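Local coordinates for ankyrin repeat domain-containing protein EMB506, chloroplastic (Arabidopsis thaliana, PDB 6JD6) that takes part in the initial differentiation of the proplastid during embryo development and is required for correct formation of cotyledons and of leaf margins, at residues Q87-P91 with E92-I96; S122-I125 with Q126-D129; L263-L266 with L267-P271. One frame throughout, in Å; residues are numbered along the deposited sequence.

Contact 1: residues Q87-P91 with E92-I96; sequences QLLEP and EERVI
Pro91 and Glu93 carry most of this contact, with Glu90 just ahead of them as the N-cap of helix 91-99. The carboxylate of Glu93 reaches back over the start of the helix, and its OE1 accepts the backbone N-H of Glu90 at 2.8 Å in a nearly straight bond, 163° at the hydrogen. The donor comes from above the carboxylate plane, 37° out of it. With CG anti to the carbonyl carbon and the chain extended beyond it (chi2 166°), Glu93 has the length to span this gap, and OE1 also lies 3.5 Å from Glu90 CG. The two carboxylates stand almost perpendicular. The bond from the N-cap N-H to the glutamate three residues on is one half of a capping box. Shortening Glu93 to an alanine would probably leave the Glu90 N-H without this acceptor and free the N-cap residue to shift. Pro91 suits the first helical position because its ring nitrogen has no hydrogen to donate and none is called for there. Its carbonyl O takes Val95 N at 3.0 Å, while the preceding Glu90 O takes Arg94 N, also at 3.0 Å and nearly along the C=O axis. Glu92 folds alongside the proline ring, OE1 3.8 Å from Pro91 CB; the helix dipole would probably favour an acid here, though the like charge of Glu90, with OE1 4.4 Å from Glu92 OE2, probably works against it. Leu89 CD2 approaches Glu93 OE1 at 3.7 Å, and Arg94 carries its guanidinium away to a salt bridge with Glu86.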
loop_
_atom_site.group_PDB
_atom_site.type_symbol
_atom_site.label_atom_id
_atom_site.label_comp_id
_atom_site.label_asym_id
_atom_site.label_seq_id
_atom_site.Cartn_x
_atom_site.Cartn_y
_atom_site.Cartn_z
ATOM N N GLN A 87 23.603 23.662 -15.531
ATOM C CA GLN A 87 23.769 25.113 -15.588
ATOM C C GLN A 87 23.121 25.822 -14.401
ATOM O O GLN A 87 23.467 26.957 -14.085
ATOM C CB GLN A 87 23.183 25.654 -16.890
ATOM C CG GLN A 87 24.055 25.419 -18.110
ATOM C CD GLN A 87 23.376 25.846 -19.398
ATOM O OE1 GLN A 87 22.180 25.611 -19.591
ATOM N NE2 GLN A 87 24.133 26.480 -20.284
ATOM N N LEU A 88 22.180 25.140 -13.754
ATOM C CA LEU A 88 21.458 25.684 -12.609
ATOM C C LEU A 88 22.136 25.370 -11.278
ATOM O O LEU A 88 21.829 25.989 -10.261
ATOM C CB LEU A 88 20.031 25.127 -12.570
ATOM C CG LEU A 88 19.087 25.497 -13.711
ATOM C CD1 LEU A 88 17.847 24.619 -13.687
ATOM C CD2 LEU A 88 18.709 26.966 -13.619
ATOM N N LEU A 89 23.054 24.409 -11.283
ATOM C CA LEU A 89 23.606 23.884 -10.035
ATOM C C LEU A 89 24.784 24.685 -9.488
ATOM O O LEU A 89 25.539 25.303 -10.236
ATOM C CB LEU A 89 24.025 22.421 -10.207
ATOM C CG LEU A 89 22.941 21.419 -10.610
ATOM C CD1 LEU A 89 23.525 20.019 -10.717
ATOM C CD2 LEU A 89 21.791 21.435 -9.619
ATOM N N GLU A 90 24.930 24.662 -8.167
ATOM C CA GLU A 90 26.129 25.167 -7.511
ATOM C C GLU A 90 27.273 24.212 -7.841
ATOM O O GLU A 90 27.025 23.054 -8.182
ATOM C CB GLU A 90 25.905 25.211 -5.998
ATOM C CG GLU A 90 24.702 26.035 -5.568
ATOM C CD GLU A 90 24.942 27.521 -5.715
ATOM O OE1 GLU A 90 25.921 28.023 -5.123
ATOM O OE2 GLU A 90 24.161 28.188 -6.429
ATOM N N PRO A 91 28.527 24.686 -7.750
ATOM C CA PRO A 91 29.674 23.805 -8.010
ATOM C C PRO A 91 29.668 22.550 -7.128
ATOM O O PRO A 91 29.987 21.461 -7.604
ATOM C CB PRO A 91 30.874 24.689 -7.668
ATOM C CG PRO A 91 30.391 26.081 -7.914
ATOM C CD PRO A 91 28.947 26.075 -7.494
ATOM N N GLU A 92 29.285 22.706 -5.866
ATOM C CA GLU A 92 29.276 21.597 -4.916
ATOM C C GLU A 92 28.235 20.548 -5.293
ATOM O O GLU A 92 28.463 19.347 -5.145
ATOM C CB GLU A 92 29.011 22.109 -3.495
ATOM C CG GLU A 92 30.061 23.086 -2.962
ATOM C CD GLU A 92 29.973 24.468 -3.593
ATOM O OE1 GLU A 92 31.036 25.047 -3.906
ATOM O OE2 GLU A 92 28.844 24.975 -3.775
ATOM N N GLU A 93 27.088 21.012 -5.777
ATOM C CA GLU A 93 26.026 20.118 -6.213
ATOM C C GLU A 93 26.447 19.376 -7.477
ATOM O O GLU A 93 26.162 18.191 -7.639
ATOM C CB GLU A 93 24.739 20.909 -6.451
ATOM C CG GLU A 93 24.186 21.559 -5.192
ATOM C CD GLU A 93 23.133 22.608 -5.489
ATOM O OE1 GLU A 93 23.121 23.142 -6.617
ATOM O OE2 GLU A 93 22.319 22.905 -4.594
ATOM N N ARG A 94 27.137 20.086 -8.362
ATOM C CA ARG A 94 27.652 19.519 -9.603
ATOM C C ARG A 94 28.622 18.369 -9.340
ATOM O O ARG A 94 28.573 17.337 -10.012
ATOM C CB ARG A 94 28.355 20.605 -10.418
ATOM C CG ARG A 94 27.756 20.865 -11.788
ATOM C CD ARG A 94 28.178 19.805 -12.790
ATOM N NE ARG A 94 28.429 20.378 -14.112
ATOM C CZ ARG A 94 28.949 19.704 -15.134
ATOM N NH1 ARG A 94 29.274 18.425 -14.988
ATOM N NH2 ARG A 94 29.146 20.308 -16.300
ATOM N N VAL A 95 29.509 18.554 -8.367
ATOM C CA VAL A 95 30.479 17.520 -8.018
ATOM C C VAL A 95 29.784 16.233 -7.562
ATOM O O VAL A 95 30.158 15.138 -7.976
ATOM C CB VAL A 95 31.472 18.007 -6.941
ATOM C CG1 VAL A 95 32.291 16.844 -6.401
ATOM C CG2 VAL A 95 32.387 19.090 -7.507
ATOM N N ILE A 96 28.759 16.368 -6.728
ATOM C CA ILE A 96 28.006 15.205 -6.263
ATOM C C ILE A 96 27.307 14.487 -7.419
ATOM O O ILE A 96 27.343 13.257 -7.515
ATOM C CB ILE A 96 26.966 15.600 -5.204
ATOM C CG1 ILE A 96 27.653 16.288 -4.021
ATOM C CG2 ILE A 96 26.178 14.377 -4.746
ATOM C CD1 ILE A 96 26.699 16.671 -2.908
#

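Contact 2: residues S122-I125 with Q126-D129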
loop_
_atom_site.group_PDB
_atom_site.type_symbol
_atom_site.label_atom_id
_atom_site.label_comp_id
_atom_site.label_asym_id
_atom_site.label_seq_id
_atom_site.Cartn_x
_atom_site.Cartn_y
_atom_site.Cartn_z
ATOM N N SER A 122 4.470 4.531 -7.301
ATOM C CA SER A 122 4.340 5.681 -8.194
ATOM C C SER A 122 4.402 5.278 -9.665
ATOM O O SER A 122 4.535 6.134 -10.544
ATOM C CB SER A 122 5.404 6.742 -7.888
ATOM O OG SER A 122 5.134 7.393 -6.656
ATOM N N MET A 123 4.309 3.974 -9.921
ATOM C CA MET A 123 4.219 3.447 -11.284
ATOM C C MET A 123 5.453 3.753 -12.134
ATOM O O MET A 123 5.330 4.066 -13.313
ATOM C CB MET A 123 2.976 4.002 -11.988
ATOM C CG MET A 123 1.661 3.686 -11.295
ATOM S SD MET A 123 1.201 1.962 -11.523
ATOM C CE MET A 123 1.618 1.731 -13.255
ATOM N N GLN A 124 6.636 3.660 -11.540
ATOM C CA GLN A 124 7.869 3.979 -12.255
ATOM C C GLN A 124 8.632 2.713 -12.624
ATOM O O GLN A 124 9.690 2.423 -12.063
ATOM C CB GLN A 124 8.749 4.900 -11.408
ATOM C CG GLN A 124 8.143 6.272 -11.135
ATOM C CD GLN A 124 8.340 7.252 -12.284
ATOM O OE1 GLN A 124 8.479 6.857 -13.442
ATOM N NE2 GLN A 124 8.362 8.541 -11.962
ATOM N N ILE A 125 8.091 1.965 -13.578
ATOM C CA ILE A 125 8.631 0.658 -13.925
ATOM C C ILE A 125 10.066 0.719 -14.459
ATOM O O ILE A 125 10.932 -0.035 -14.010
ATOM C CB ILE A 125 7.703 -0.079 -14.912
ATOM C CG1 ILE A 125 6.440 -0.546 -14.184
ATOM C CG2 ILE A 125 8.415 -1.263 -15.546
ATOM C CD1 ILE A 125 5.445 -1.252 -15.077
ATOM N N GLN A 126 10.319 1.622 -15.402
ATOM C CA GLN A 126 11.656 1.761 -15.972
ATOM C C GLN A 126 12.701 2.099 -14.905
ATOM O O GLN A 126 13.801 1.547 -14.907
ATOM C CB GLN A 126 11.667 2.808 -17.087
ATOM C CG GLN A 126 13.021 2.961 -17.772
ATOM C CD GLN A 126 13.520 1.659 -18.368
ATOM O OE1 GLN A 126 12.891 1.092 -19.262
ATOM N NE2 GLN A 126 14.651 1.174 -17.870
ATOM N N LEU A 127 12.350 2.987 -13.980
ATOM C CA LEU A 127 13.270 3.352 -12.906
ATOM C C LEU A 127 13.540 2.181 -11.965
ATOM O O LEU A 127 14.645 2.045 -11.436
ATOM C CB LEU A 127 12.755 4.562 -12.126
ATOM C CG LEU A 127 12.789 5.889 -12.883
ATOM C CD1 LEU A 127 12.290 7.020 -11.993
ATOM C CD2 LEU A 127 14.198 6.185 -13.393
ATOM N N MET A 128 12.532 1.338 -11.759
ATOM C CA MET A 128 12.716 0.109 -10.992
ATOM C C MET A 128 13.727 -0.797 -11.678
ATOM O O MET A 128 14.657 -1.294 -11.041
ATOM C CB MET A 128 11.393 -0.639 -10.830
ATOM C CG MET A 128 10.355 0.105 -10.019
ATOM S SD MET A 128 8.830 -0.837 -9.829
ATOM C CE MET A 128 9.384 -2.148 -8.750
ATOM N N ASP A 129 13.537 -1.006 -12.980
ATOM C CA ASP A 129 14.443 -1.841 -13.765
ATOM C C ASP A 129 15.884 -1.345 -13.687
ATOM O O ASP A 129 16.809 -2.146 -13.567
ATOM C CB ASP A 129 13.991 -1.933 -15.228
ATOM C CG ASP A 129 12.771 -2.828 -15.410
ATOM O OD1 ASP A 129 12.400 -3.535 -14.450
ATOM O OD2 ASP A 129 12.187 -2.833 -16.515
HETATM O O HOH W 1 9.923 4.885 -14.663
#
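Gln126 sits beside Ile125 in the first turn of helix 125-133. Its CG stands anti to the backbone N (chi1 -177°), and the amide NE2 bonds to Asn130 OD1 one turn on. Leu127 comes next and lies side by side with Gln124, its CD1 4.0 Å from Gln124 CD, so a leucine methyl packs against the carbon of the amide. One water joins the same two residues: it donates to Gln124 OE1 at 2.7 Å and accepts from Leu127 N at 3.2 Å. The water thus lets the N-cap side chain serve the first turn indirectly, while Gln124 NE2 is bound to the backbone of a chain of another protein. Met128 gives its N-H to Gln124 O (3.1 Å), the donor lying in the carbonyl plane; with CG beside the backbone N (chi1 -65°), Met128 CG comes within 3.2 Å of Gln124 O, and the thioether beyond it leads away. Asp129 closes the turn, N to Ile125 O at 3.0 Å, with its carboxylate running alongside the isoleucine; OD1 is taken by His163. This is the tight turn of a helix-turn-helix ankyrin repeat, in ANK 1: Met123, at positive phi, ends the preceding helix in a Schellman motif, and Gln124 N bonds back to Leu119 O. Met128 wedges between Leu116 and Leu119 of helix 115-121 and Leu164 of helix 158-166, while Ile125 rests on Val160 and His163, joining the first repeat to the second.

Contact 3: residues L263-L266 with L267-P271; sequences LVKL and LKIMP
Leu266 and Met270 meet obliquely one turn apart, Leu266 CD2 lying 4.0 Å from Met270 CG, while Met270 N gives its hydrogen to Leu266 O at 2.9 Å. Beside this pair Lys265, its CG anti to the backbone N (chi1 -176°), runs alongside Ile269, with Lys265 CG 3.9 Å from Ile269 CD1; a long aliphatic chain suits this place, since it can pack by its methylenes and still carry the amine onward. Backbone bonds hold these pairs in step. Leu267 N reaches Leu263 O at 3.0 Å in the regular four-residue pattern, but Lys268 N also bonds Lys265 O at 3.2 Å, from well above the carbonyl plane. That bond and a weak one from Ile269 N to Leu266 O span only three residues, so the helix tightens at its last turn. Farther out, Met270 lies on Lys228 and Leu231 of helix 224-232, and Leu267 on Ala251 of helix 247-252. Apolar side chains of a chain of another protein pack on Val264, Lys265, Lys268 and Ile269. Lys237 NZ binds the carbonyl oxygens of Leu267 and Met270, and its ammonium probably offsets the partial negative charge at the C-terminal end of helix 260-269, which begins in ANK 5.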
loop_
_atom_site.group_PDB
_atom_site.type_symbol
_atom_site.label_atom_id
_atom_site.label_comp_id
_atom_site.label_asym_id
_atom_site.label_seq_id
_atom_site.Cartn_x
_atom_site.Cartn_y
_atom_site.Cartn_z
ATOM N N LEU A 263 -21.882 -16.420 1.339
ATOM C CA LEU A 263 -20.553 -16.906 1.687
ATOM C C LEU A 263 -20.613 -18.286 2.349
ATOM O O LEU A 263 -19.819 -19.173 2.022
ATOM C CB LEU A 263 -19.831 -15.893 2.579
ATOM C CG LEU A 263 -19.441 -14.598 1.855
ATOM C CD1 LEU A 263 -19.047 -13.518 2.842
ATOM C CD2 LEU A 263 -18.310 -14.848 0.859
ATOM N N VAL A 264 -21.558 -18.463 3.269
ATOM C CA VAL A 264 -21.761 -19.749 3.933
ATOM C C VAL A 264 -22.066 -20.835 2.905
ATOM O O VAL A 264 -21.530 -21.942 2.970
ATOM C CB VAL A 264 -22.913 -19.676 4.962
ATOM C CG1 VAL A 264 -23.417 -21.076 5.324
ATOM C CG2 VAL A 264 -22.468 -18.921 6.204
ATOM N N LYS A 265 -22.920 -20.497 1.948
ATOM C CA LYS A 265 -23.299 -21.412 0.882
ATOM C C LYS A 265 -22.075 -21.864 0.080
ATOM O O LYS A 265 -21.878 -23.056 -0.137
ATOM C CB LYS A 265 -24.343 -20.747 -0.015
ATOM C CG LYS A 265 -24.901 -21.620 -1.113
ATOM C CD LYS A 265 -26.307 -21.170 -1.494
ATOM C CE LYS A 265 -26.357 -19.674 -1.792
ATOM N NZ LYS A 265 -27.713 -19.241 -2.241
ATOM N N LEU A 266 -21.249 -20.911 -0.341
ATOM C CA LEU A 266 -19.995 -21.222 -1.019
ATOM C C LEU A 266 -19.105 -22.145 -0.187
ATOM O O LEU A 266 -18.482 -23.065 -0.715
ATOM C CB LEU A 266 -19.225 -19.939 -1.341
ATOM C CG LEU A 266 -19.749 -19.078 -2.492
ATOM C CD1 LEU A 266 -18.949 -17.789 -2.599
ATOM C CD2 LEU A 266 -19.701 -19.854 -3.800
ATOM N N LEU A 267 -19.048 -21.890 1.117
ATOM C CA LEU A 267 -18.167 -22.635 2.007
ATOM C C LEU A 267 -18.689 -24.033 2.313
ATOM O O LEU A 267 -17.933 -24.898 2.745
ATOM C CB LEU A 267 -17.944 -21.858 3.308
ATOM C CG LEU A 267 -17.098 -20.592 3.183
ATOM C CD1 LEU A 267 -17.263 -19.708 4.413
ATOM C CD2 LEU A 267 -15.631 -20.952 2.968
ATOM N N LYS A 268 -19.980 -24.254 2.088
ATOM C CA LYS A 268 -20.583 -25.555 2.365
ATOM C C LYS A 268 -20.651 -26.440 1.125
ATOM O O LYS A 268 -20.811 -27.653 1.232
ATOM C CB LYS A 268 -21.980 -25.383 2.963
ATOM C CG LYS A 268 -21.978 -24.919 4.412
ATOM C CD LYS A 268 -21.344 -25.963 5.324
ATOM C CE LYS A 268 -21.463 -25.569 6.790
ATOM N NZ LYS A 268 -20.877 -26.596 7.708
ATOM N N ILE A 269 -20.520 -25.830 -0.048
ATOM C CA ILE A 269 -20.675 -26.555 -1.306
ATOM C C ILE A 269 -19.370 -26.675 -2.102
ATOM O O ILE A 269 -19.021 -27.760 -2.560
ATOM C CB ILE A 269 -21.769 -25.912 -2.176
ATOM C CG1 ILE A 269 -23.114 -25.982 -1.451
ATOM C CG2 ILE A 269 -21.854 -26.599 -3.526
ATOM C CD1 ILE A 269 -24.237 -25.271 -2.172
ATOM N N MET A 270 -18.654 -25.563 -2.261
ATOM C CA MET A 270 -17.395 -25.557 -3.010
ATOM C C MET A 270 -16.242 -26.167 -2.203
ATOM O O MET A 270 -16.174 -25.991 -0.984
ATOM C CB MET A 270 -17.029 -24.132 -3.447
ATOM C CG MET A 270 -18.033 -23.483 -4.388
ATOM S SD MET A 270 -18.223 -24.378 -5.943
ATOM C CE MET A 270 -19.544 -23.442 -6.713
ATOM N N PRO A 271 -15.334 -26.893 -2.883
ATOM C CA PRO A 271 -15.377 -27.198 -4.320
ATOM C C PRO A 271 -16.337 -28.344 -4.640
ATOM O O PRO A 271 -16.774 -29.043 -3.723
ATOM C CB PRO A 271 -13.938 -27.616 -4.625
ATOM C CG PRO A 271 -13.459 -28.212 -3.354
ATOM C CD PRO A 271 -14.102 -27.403 -2.255
#

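How the contacts relate
The three contacts follow one another along the chain, and none nests within or crosses another. Contact 1 comes first, at the turn from helix 76-86 into helix 91-99, well to one side of the chain's centre. Contact 2 lies about 26 Å away, centre to centre, at the turn from helix 115-121 into helix 125-133 in ANK 1. Both mark the beginning of a second helix after a short loop. Contact 3 is on the other side of the chain's centre, about 41 Å from contact 2 and about 65 Å from contact 1 between centres, and marks instead how helix 260-269 ends. Contacts 2 and 3 thus belong to the first and last ankyrin repeats.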